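Local coordinates for protein bifunctional dTDP-4-dehydrorhamnose 3,5-epimerase/dTDP-4-dehydrorhamnose reductase (Arabidopsis thaliana, PDB 4QQR) that epimerises and then reduces dTDP-4-keto-6-deoxyglucose to make dTDP-L-rhamnose, and can also form UDP-L-rhamnose, at residues A[15-20]-A[39-44]; A[64-69]-A[108-113]; A[225-230]-A[281-286]. All blocks are in the same frame, centred on the assembly; numbering follows the deposited sequence.

Interaction 1 (A[15-20]-A[39-44]); sequences FLIYGK and YTYGSG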
loop_
_atom_site.group_PDB
_atom_site.type_symbol
_atom_site.label_atom_id
_atom_site.label_comp_id
_atom_site.label_asym_id
_atom_site.label_seq_id
_atom_site.Cartn_x
_atom_site.Cartn_y
_atom_site.Cartn_z
ATOM N N PHE A 15 15.153 -24.118 -1.056
ATOM C CA PHE A 15 14.189 -23.089 -0.662
ATOM C C PHE A 15 14.757 -22.073 0.293
ATOM O O PHE A 15 15.390 -22.429 1.293
ATOM C CB PHE A 15 12.929 -23.692 -0.048
ATOM C CG PHE A 15 12.154 -24.582 -0.981
ATOM C CD1 PHE A 15 12.446 -24.627 -2.333
ATOM C CD2 PHE A 15 11.124 -25.367 -0.501
ATOM C CE1 PHE A 15 11.727 -25.441 -3.187
ATOM C CE2 PHE A 15 10.400 -26.181 -1.350
ATOM C CZ PHE A 15 10.699 -26.221 -2.693
ATOM N N LEU A 16 14.531 -20.801 -0.027
ATOM C CA LEU A 16 14.790 -19.726 0.913
ATOM C C LEU A 16 13.466 -19.424 1.611
ATOM O O LEU A 16 12.454 -19.184 0.958
ATOM C CB LEU A 16 15.350 -18.488 0.204
ATOM C CG LEU A 16 15.681 -17.268 1.081
ATOM C CD1 LEU A 16 16.712 -17.613 2.155
ATOM C CD2 LEU A 16 16.163 -16.081 0.230
ATOM N N ILE A 17 13.464 -19.480 2.938
ATOM C CA ILE A 17 12.243 -19.266 3.702
ATOM C C ILE A 17 12.398 -18.081 4.649
ATOM O O ILE A 17 13.419 -17.941 5.316
ATOM C CB ILE A 17 11.852 -20.535 4.486
ATOM C CG1 ILE A 17 11.652 -21.709 3.514
ATOM C CG2 ILE A 17 10.600 -20.285 5.309
ATOM C CD1 ILE A 17 11.508 -23.074 4.188
ATOM N N TYR A 18 11.392 -17.216 4.692
ATOM C CA TYR A 18 11.401 -16.102 5.637
ATOM C C TYR A 18 10.369 -16.299 6.736
ATOM O O TYR A 18 9.230 -16.670 6.465
ATOM C CB TYR A 18 11.247 -14.748 4.918
ATOM C CG TYR A 18 12.534 -14.339 4.238
ATOM C CD1 TYR A 18 12.785 -14.690 2.915
ATOM C CD2 TYR A 18 13.525 -13.657 4.936
ATOM C CE1 TYR A 18 13.975 -14.342 2.294
ATOM C CE2 TYR A 18 14.723 -13.312 4.328
ATOM C CZ TYR A 18 14.939 -13.653 3.006
ATOM O OH TYR A 18 16.120 -13.310 2.392
ATOM N N GLY A 19 10.799 -16.099 7.980
ATOM C CA GLY A 19 9.949 -16.282 9.145
ATOM C C GLY A 19 10.143 -17.572 9.929
ATOM O O GLY A 19 9.167 -18.282 10.171
ATOM N N LYS A 20 11.370 -17.889 10.350
ATOM C CA LYS A 20 11.564 -19.075 11.208
ATOM C C LYS A 20 10.883 -18.884 12.565
ATOM O O LYS A 20 10.375 -19.831 13.172
ATOM C CB LYS A 20 13.049 -19.448 11.379
ATOM C CG LYS A 20 13.900 -18.536 12.270
ATOM C CD LYS A 20 15.309 -19.116 12.487
ATOM C CE LYS A 20 15.237 -20.555 13.014
ATOM N NZ LYS A 20 16.571 -21.196 13.297
ATOM N N TYR A 39 16.752 -26.365 2.469
ATOM C CA TYR A 39 16.115 -25.082 2.725
ATOM C C TYR A 39 16.986 -24.253 3.644
ATOM O O TYR A 39 17.800 -24.793 4.374
ATOM C CB TYR A 39 14.766 -25.289 3.394
ATOM C CG TYR A 39 14.899 -25.653 4.852
ATOM C CD1 TYR A 39 15.283 -26.936 5.233
ATOM C CD2 TYR A 39 14.648 -24.715 5.849
ATOM C CE1 TYR A 39 15.416 -27.275 6.574
ATOM C CE2 TYR A 39 14.772 -25.041 7.182
ATOM C CZ TYR A 39 15.159 -26.319 7.538
ATOM O OH TYR A 39 15.282 -26.650 8.863
ATOM N N THR A 40 16.794 -22.941 3.634
ATOM C CA THR A 40 17.522 -22.073 4.555
ATOM C C THR A 40 16.602 -20.946 5.003
ATOM O O THR A 40 15.788 -20.469 4.222
ATOM C CB THR A 40 18.805 -21.516 3.903
ATOM O OG1 THR A 40 19.639 -22.606 3.486
ATOM C CG2 THR A 40 19.583 -20.624 4.864
ATOM N N TYR A 41 16.693 -20.552 6.269
ATOM C CA TYR A 41 15.939 -19.405 6.766
ATOM C C TYR A 41 16.742 -18.145 6.493
ATOM O O TYR A 41 17.952 -18.119 6.713
ATOM C CB TYR A 41 15.651 -19.529 8.269
ATOM C CG TYR A 41 14.644 -20.605 8.649
ATOM C CD1 TYR A 41 13.362 -20.607 8.113
ATOM C CD2 TYR A 41 14.970 -21.601 9.569
ATOM C CE1 TYR A 41 12.435 -21.581 8.464
ATOM C CE2 TYR A 41 14.048 -22.581 9.932
ATOM C CZ TYR A 41 12.777 -22.563 9.370
ATOM O OH TYR A 41 11.844 -23.525 9.715
ATOM N N GLY A 42 16.079 -17.103 6.004
ATOM C CA GLY A 42 16.772 -15.873 5.658
ATOM C C GLY A 42 17.205 -15.049 6.855
ATOM O O GLY A 42 16.386 -14.691 7.708
ATOM N N SER A 43 18.502 -14.757 6.914
ATOM C CA SER A 43 19.047 -13.829 7.903
ATOM C C SER A 43 18.456 -12.445 7.685
ATOM O O SER A 43 18.062 -11.760 8.634
ATOM C CB SER A 43 20.574 -13.737 7.779
ATOM O OG SER A 43 21.215 -14.944 8.140
ATOM N N GLY A 44 18.401 -12.046 6.418
ATOM C CA GLY A 44 18.045 -10.693 6.037
ATOM C C GLY A 44 16.705 -10.141 6.504
ATOM O O GLY A 44 15.659 -10.812 6.466
#

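Interaction 2 (A[64-69]-A[108-113]); sequences VFNAAG and LINYAT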
loop_
_atom_site.group_PDB
_atom_site.type_symbol
_atom_site.label_atom_id
_atom_site.label_comp_id
_atom_site.label_asym_id
_atom_site.label_seq_id
_atom_site.Cartn_x
_atom_site.Cartn_y
_atom_site.Cartn_z
ATOM N N VAL A 64 11.501 -19.108 -3.234
ATOM C CA VAL A 64 11.515 -18.301 -2.005
ATOM C C VAL A 64 10.143 -18.344 -1.336
ATOM O O VAL A 64 9.129 -18.294 -2.003
ATOM C CB VAL A 64 11.895 -16.803 -2.290
ATOM C CG1 VAL A 64 11.737 -15.927 -1.031
ATOM C CG2 VAL A 64 13.297 -16.678 -2.855
ATOM N N PHE A 65 10.119 -18.436 -0.014
ATOM C CA PHE A 65 8.866 -18.521 0.733
ATOM C C PHE A 65 8.782 -17.393 1.740
ATOM O O PHE A 65 9.668 -17.227 2.571
ATOM C CB PHE A 65 8.771 -19.861 1.454
ATOM C CG PHE A 65 8.539 -21.019 0.538
ATOM C CD1 PHE A 65 9.574 -21.515 -0.247
ATOM C CD2 PHE A 65 7.285 -21.626 0.467
ATOM C CE1 PHE A 65 9.362 -22.580 -1.107
ATOM C CE2 PHE A 65 7.060 -22.705 -0.390
ATOM C CZ PHE A 65 8.101 -23.185 -1.175
ATOM N N ASN A 66 7.723 -16.607 1.655
ATOM C CA ASN A 66 7.521 -15.518 2.598
ATOM C C ASN A 66 6.467 -15.860 3.663
ATOM O O ASN A 66 5.258 -15.726 3.443
ATOM C CB ASN A 66 7.140 -14.234 1.852
ATOM C CG ASN A 66 6.668 -13.135 2.792
ATOM O OD1 ASN A 66 7.140 -13.027 3.926
ATOM N ND2 ASN A 66 5.729 -12.319 2.324
ATOM N N ALA A 67 6.925 -16.301 4.823
ATOM C CA ALA A 67 6.011 -16.564 5.921
ATOM C C ALA A 67 6.239 -15.515 7.001
ATOM O O ALA A 67 5.785 -15.670 8.123
ATOM C CB ALA A 67 6.222 -17.954 6.459
ATOM N N ALA A 68 6.919 -14.428 6.631
ATOM C CA ALA A 68 7.362 -13.389 7.567
ATOM C C ALA A 68 6.239 -12.769 8.387
ATOM O O ALA A 68 6.459 -11.874 9.204
ATOM C CB ALA A 68 8.148 -12.300 6.841
ATOM N N GLY A 69 5.028 -13.244 8.166
ATOM C CA GLY A 69 3.996 -13.050 9.152
ATOM C C GLY A 69 2.748 -12.571 8.482
ATOM O O GLY A 69 2.749 -12.337 7.276
ATOM N N LEU A 108 8.057 -16.565 -5.712
ATOM C CA LEU A 108 7.901 -16.227 -4.320
ATOM C C LEU A 108 6.523 -16.700 -3.871
ATOM O O LEU A 108 5.496 -16.262 -4.384
ATOM C CB LEU A 108 8.023 -14.713 -4.168
ATOM C CG LEU A 108 7.469 -14.125 -2.882
ATOM C CD1 LEU A 108 8.252 -14.701 -1.719
ATOM C CD2 LEU A 108 7.579 -12.629 -2.940
ATOM N N ILE A 109 6.512 -17.617 -2.918
ATOM C CA ILE A 109 5.275 -18.070 -2.304
ATOM C C ILE A 109 4.968 -17.158 -1.134
ATOM O O ILE A 109 5.642 -17.205 -0.106
ATOM C CB ILE A 109 5.407 -19.494 -1.798
ATOM C CG1 ILE A 109 5.785 -20.426 -2.958
ATOM C CG2 ILE A 109 4.119 -19.925 -1.126
ATOM C CD1 ILE A 109 4.724 -20.538 -4.067
ATOM N N ASN A 110 3.956 -16.317 -1.301
ATOM C CA ASN A 110 3.564 -15.362 -0.269
ATOM C C ASN A 110 2.306 -15.817 0.511
ATOM O O ASN A 110 1.190 -15.790 -0.005
ATOM C CB ASN A 110 3.397 -13.979 -0.914
ATOM C CG ASN A 110 2.945 -12.916 0.062
ATOM O OD1 ASN A 110 3.629 -12.622 1.038
ATOM N ND2 ASN A 110 1.807 -12.292 -0.229
ATOM N N TYR A 111 2.518 -16.272 1.741
ATOM C CA TYR A 111 1.447 -16.613 2.661
ATOM C C TYR A 111 0.768 -15.344 3.150
ATOM O O TYR A 111 1.415 -14.428 3.642
ATOM C CB TYR A 111 2.017 -17.419 3.832
ATOM C CG TYR A 111 2.589 -18.740 3.374
ATOM C CD1 TYR A 111 1.759 -19.836 3.122
ATOM C CD2 TYR A 111 3.943 -18.879 3.121
ATOM C CE1 TYR A 111 2.272 -21.026 2.676
ATOM C CE2 TYR A 111 4.464 -20.071 2.669
ATOM C CZ TYR A 111 3.628 -21.139 2.451
ATOM O OH TYR A 111 4.160 -22.326 2.011
ATOM N N ALA A 112 -0.546 -15.277 2.996
ATOM C CA ALA A 112 -1.276 -14.048 3.289
ATOM C C ALA A 112 -2.650 -14.416 3.817
ATOM O O ALA A 112 -2.852 -15.545 4.255
ATOM C CB ALA A 112 -1.375 -13.153 2.043
ATOM N N THR A 113 -3.596 -13.483 3.744
ATOM C CA THR A 113 -4.852 -13.626 4.476
ATOM C C THR A 113 -6.113 -13.584 3.620
ATOM O O THR A 113 -6.187 -12.855 2.628
ATOM C CB THR A 113 -4.980 -12.543 5.561
ATOM O OG1 THR A 113 -6.158 -12.793 6.336
ATOM C CG2 THR A 113 -5.045 -11.141 4.932
#

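Interaction 3 (A[225-230]-A[281-286]); sequences GVVSHN and SIKESL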
loop_
_atom_site.group_PDB
_atom_site.type_symbol
_atom_site.label_atom_id
_atom_site.label_comp_id
_atom_site.label_asym_id
_atom_site.label_seq_id
_atom_site.Cartn_x
_atom_site.Cartn_y
_atom_site.Cartn_z
ATOM N N GLY A 225 -15.495 -25.775 1.425
ATOM C CA GLY A 225 -16.556 -25.798 2.420
ATOM C C GLY A 225 -16.375 -24.863 3.616
ATOM O O GLY A 225 -15.395 -24.113 3.703
ATOM N N VAL A 226 -17.327 -24.920 4.550
ATOM C CA VAL A 226 -17.259 -24.123 5.772
ATOM C C VAL A 226 -17.567 -24.941 7.035
ATOM O O VAL A 226 -18.366 -25.878 6.978
ATOM C CB VAL A 226 -18.224 -22.931 5.694
ATOM C CG1 VAL A 226 -17.719 -21.907 4.686
ATOM C CG2 VAL A 226 -19.631 -23.402 5.321
ATOM N N VAL A 227 -16.906 -24.604 8.152
ATOM C CA VAL A 227 -17.324 -25.061 9.495
ATOM C C VAL A 227 -17.685 -23.905 10.421
ATOM O O VAL A 227 -17.042 -22.854 10.405
ATOM C CB VAL A 227 -16.246 -25.858 10.292
ATOM C CG1 VAL A 227 -16.596 -27.335 10.377
ATOM C CG2 VAL A 227 -14.833 -25.600 9.774
ATOM N N SER A 228 -18.688 -24.120 11.264
ATOM C CA SER A 228 -18.963 -23.168 12.329
ATOM C C SER A 228 -18.101 -23.536 13.524
ATOM O O SER A 228 -17.491 -24.622 13.553
ATOM C CB SER A 228 -20.431 -23.199 12.714
ATOM O OG SER A 228 -20.730 -24.399 13.404
ATOM N N HIS A 229 -18.044 -22.627 14.498
ATOM C CA HIS A 229 -17.290 -22.855 15.738
ATOM C C HIS A 229 -17.846 -24.036 16.496
ATOM O O HIS A 229 -17.097 -24.797 17.108
ATOM C CB HIS A 229 -17.343 -21.625 16.638
ATOM C CG HIS A 229 -16.922 -20.365 15.958
ATOM N ND1 HIS A 229 -17.710 -19.730 15.019
ATOM C CD2 HIS A 229 -15.797 -19.623 16.059
ATOM C CE1 HIS A 229 -17.092 -18.652 14.584
ATOM N NE2 HIS A 229 -15.924 -18.562 15.199
ATOM N N ASN A 230 -19.168 -24.182 16.437
ATOM C CA ASN A 230 -19.856 -25.268 17.120
ATOM C C ASN A 230 -19.551 -26.631 16.534
ATOM O O ASN A 230 -19.284 -27.583 17.277
ATOM C CB ASN A 230 -21.364 -25.030 17.146
ATOM C CG ASN A 230 -21.788 -24.050 18.238
ATOM O OD1 ASN A 230 -21.038 -23.758 19.156
ATOM N ND2 ASN A 230 -23.006 -23.560 18.143
ATOM N N SER A 281 -12.319 -31.455 1.930
ATOM C CA SER A 281 -13.093 -30.411 2.592
ATOM C C SER A 281 -12.769 -30.345 4.079
ATOM O O SER A 281 -12.189 -31.284 4.632
ATOM C CB SER A 281 -14.586 -30.624 2.381
ATOM O OG SER A 281 -14.924 -30.341 1.042
ATOM N N ILE A 282 -13.152 -29.238 4.717
ATOM C CA ILE A 282 -12.736 -28.994 6.095
ATOM C C ILE A 282 -13.083 -30.155 6.977
ATOM O O ILE A 282 -12.197 -30.739 7.608
ATOM C CB ILE A 282 -13.350 -27.749 6.727
ATOM C CG1 ILE A 282 -14.193 -26.984 5.710
ATOM C CG2 ILE A 282 -12.245 -26.899 7.393
ATOM C CD1 ILE A 282 -15.627 -27.453 5.613
ATOM N N LYS A 283 -14.368 -30.500 7.002
ATOM C CA LYS A 283 -14.850 -31.551 7.892
ATOM C C LYS A 283 -14.036 -32.828 7.754
ATOM O O LYS A 283 -13.477 -33.306 8.749
ATOM C CB LYS A 283 -16.362 -31.771 7.750
ATOM C CG LYS A 283 -17.163 -30.536 8.195
ATOM C CD LYS A 283 -18.651 -30.814 8.374
ATOM C CE LYS A 283 -19.422 -29.508 8.609
ATOM N NZ LYS A 283 -20.907 -29.715 8.607
ATOM N N GLU A 284 -13.920 -33.352 6.534
ATOM C CA GLU A 284 -13.147 -34.576 6.364
ATOM C C GLU A 284 -11.666 -34.329 6.654
ATOM O O GLU A 284 -10.989 -35.195 7.214
ATOM C CB GLU A 284 -13.378 -35.254 4.992
ATOM C CG GLU A 284 -13.449 -34.317 3.774
ATOM C CD GLU A 284 -13.217 -35.037 2.421
ATOM O OE1 GLU A 284 -13.419 -36.275 2.359
ATOM O OE2 GLU A 284 -12.829 -34.367 1.422
ATOM N N SER A 285 -11.177 -33.138 6.303
ATOM C CA SER A 285 -9.771 -32.789 6.524
ATOM C C SER A 285 -9.487 -32.606 8.009
ATOM O O SER A 285 -8.446 -33.039 8.507
ATOM C CB SER A 285 -9.394 -31.526 5.745
ATOM O OG SER A 285 -8.017 -31.224 5.857
ATOM N N LEU A 286 -10.416 -31.958 8.708
ATOM C CA LEU A 286 -10.386 -31.898 10.169
ATOM C C LEU A 286 -10.329 -33.294 10.804
ATOM O O LEU A 286 -9.462 -33.549 11.645
ATOM C CB LEU A 286 -11.595 -31.129 10.709
ATOM C CG LEU A 286 -11.527 -29.607 10.637
ATOM C CD1 LEU A 286 -12.900 -29.008 10.786
ATOM C CD2 LEU A 286 -10.601 -29.092 11.716
#

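Interaction 1 (A[15-20]-A[39-44])
Lys-20 lies across Tyr-41 at about a right angle, its CB over the centre of the phenol ring and 3.3 Å from the centroid, a CH-pi contact only 8° off the ring normal. With CG set between the backbone N and the carbonyl carbon (chi1 73°) and a bend at chi3, the chain runs on past the rim, CE coming to 3.6 Å from Tyr-41 CD2. The opposite face of the ring is met near its rim by CE2 of Tyr-39, while Ile-17 stands alongside, its CG2 3.9 Å from Tyr-41 CE1. Replacing Tyr-41 with an alanine would probably take away the platform under Lys-20 and leave the flank of Ile-17 poorly packed.

On the other side of the sheet Tyr-18 reaches back over the partner strand's exit: CE2 approaches Gly-42 CA at 3.5 Å, with Gly-42 N over one face of the ring and Gly-44 O at its edge.

Beneath these groups the two strands pair in parallel. Thr-40 N donates to Phe-15 O (2.8 Å), Ile-17 N to Thr-40 O (2.8 Å) and Gly-42 N to Ile-17 O (2.9 Å).

The hydroxyls are held from further out: that of Tyr-41 bonds Gly-25 O, that of Tyr-39 Glu-33, and that of Tyr-18 Asp-55, which also takes Gly-44 N. This is the first beta-alpha-beta unit of the Rossmann fold, whose glycine-rich turn begins at Gly-19. Helix 23-34 covers Phe-15, Ile-17 and Tyr-39, helix 49-59 covers Leu-16 and Tyr-18, and strand 63-66 flanks strand 14-18 on the side away from strand 38-41.

Interaction 2 (A[64-69]-A[108-113])
At the middle of the Rossmann sheet, strands 63-66 and 107-113 run parallel, Val-64 beside Leu-108, Phe-65 beside Ile-109 and Asn-66 beside Asn-110. Ile-109 N donates to Val-64 O at 2.9 Å, Asn-66 N to Ile-109 O at 2.8 Å, and Tyr-111 N makes a longer bond of 3.3 Å to Asn-66 O.

On one face the two asparagines carry the contact. Both have CG anti to the backbone N (chi1 169° for Asn-66), which lays their amides side by side, pointing the same way with planes 17° apart. Asn-66 ND2 is placed to donate to Asn-110 OD1, though the modelled distance is too short to be relied on. The other end of the Asn-66 amide is used as well: OD1 accepts Ala-68 N at 3.1 Å, from above the carbonyl plane, closing an Asx turn. That turn steers the chain out of the strand toward Gly-69, which by similarity belongs to the NADPH site, as does Tyr-111; a sulfate bound close to Gly-69 is consistent with a pocket here. Thus the chain leaves the sheet at the carboxyl ends of its strands, where Rossmann folds receive the dinucleotide.

Phe-65 works on the other face. Ile-109 CG1 sits over its ring, 4.0 Å from the centroid and offset toward the rim, and the hydroxyl of Tyr-111 comes to the ring's edge, OH 3.6 Å from Phe-65 CD2. That hydroxyl is hydrogen-bonded to Ser-207, which probably helps hold the ring in place, while Asn-66 O lies at the edge of the tyrosine ring, 3.4 Å from Tyr-111 CD2. Helix 80-103 packs on the asparagines through Thr-94, and helix 200-212 on Phe-65 and Ile-109 through Ala-211.

Interaction 3 (A[225-230]-A[281-286])
With CG anti to the carbonyl carbon (chi1 -65°) and the chain extended beyond it, Lys-283 runs alongside Val-227 but points the other way, its CG 3.9 Å from Val-227 CG1. Leu-286, one helical turn on and with its CG likewise anti to the carbonyl carbon (chi1 -79°), brings CD1 to 4.0 Å from Val-227 CG2. Ile-282 adds a third contact: its CG2 meets Val-227 CG2 at 3.7 Å, while its CD1 lies against the peptide joining Gly-225 to Val-226.

Val-227 is therefore received by three side chains from the start of helix 282-291, just ahead of helix 229-239. Each helix start is held by its own glutamate. Glu-284 OE2 takes Ser-281 N at 3.0 Å through its anti lone pair, and Glu-231 accepts Ser-228 N while the serine side chain caps the helix in return, as in a capping box.

Apolar carbon does the joining here, since the two segments share no hydrogen bond. The charged end of Lys-283 passes beyond Val-227 to a salt bridge with Glu-231, so the glutamate that holds one helix start probably also ties it to the other helix.

Overall arrangement
The three contacts follow one another along the chain. Interactions 1 and 2 share the six-stranded parallel sheet: strands 14-18 and 63-66 are neighbours in it, so the two centres lie about 11 Å apart and touch through backbone pairing of Leu-16 and Tyr-18 with Phe-65 and through the rings of Phe-15 and Phe-65. Together they set out the strand ends around the probable NADPH site. Interaction 3 stands away from this sheet, its centre about 24 Å from that of interaction 2 and about 32 Å from that of interaction 1, packing the loop that leads into helix 229-239 against the start of helix 282-291 on the far side of the chain's centre from interaction 1.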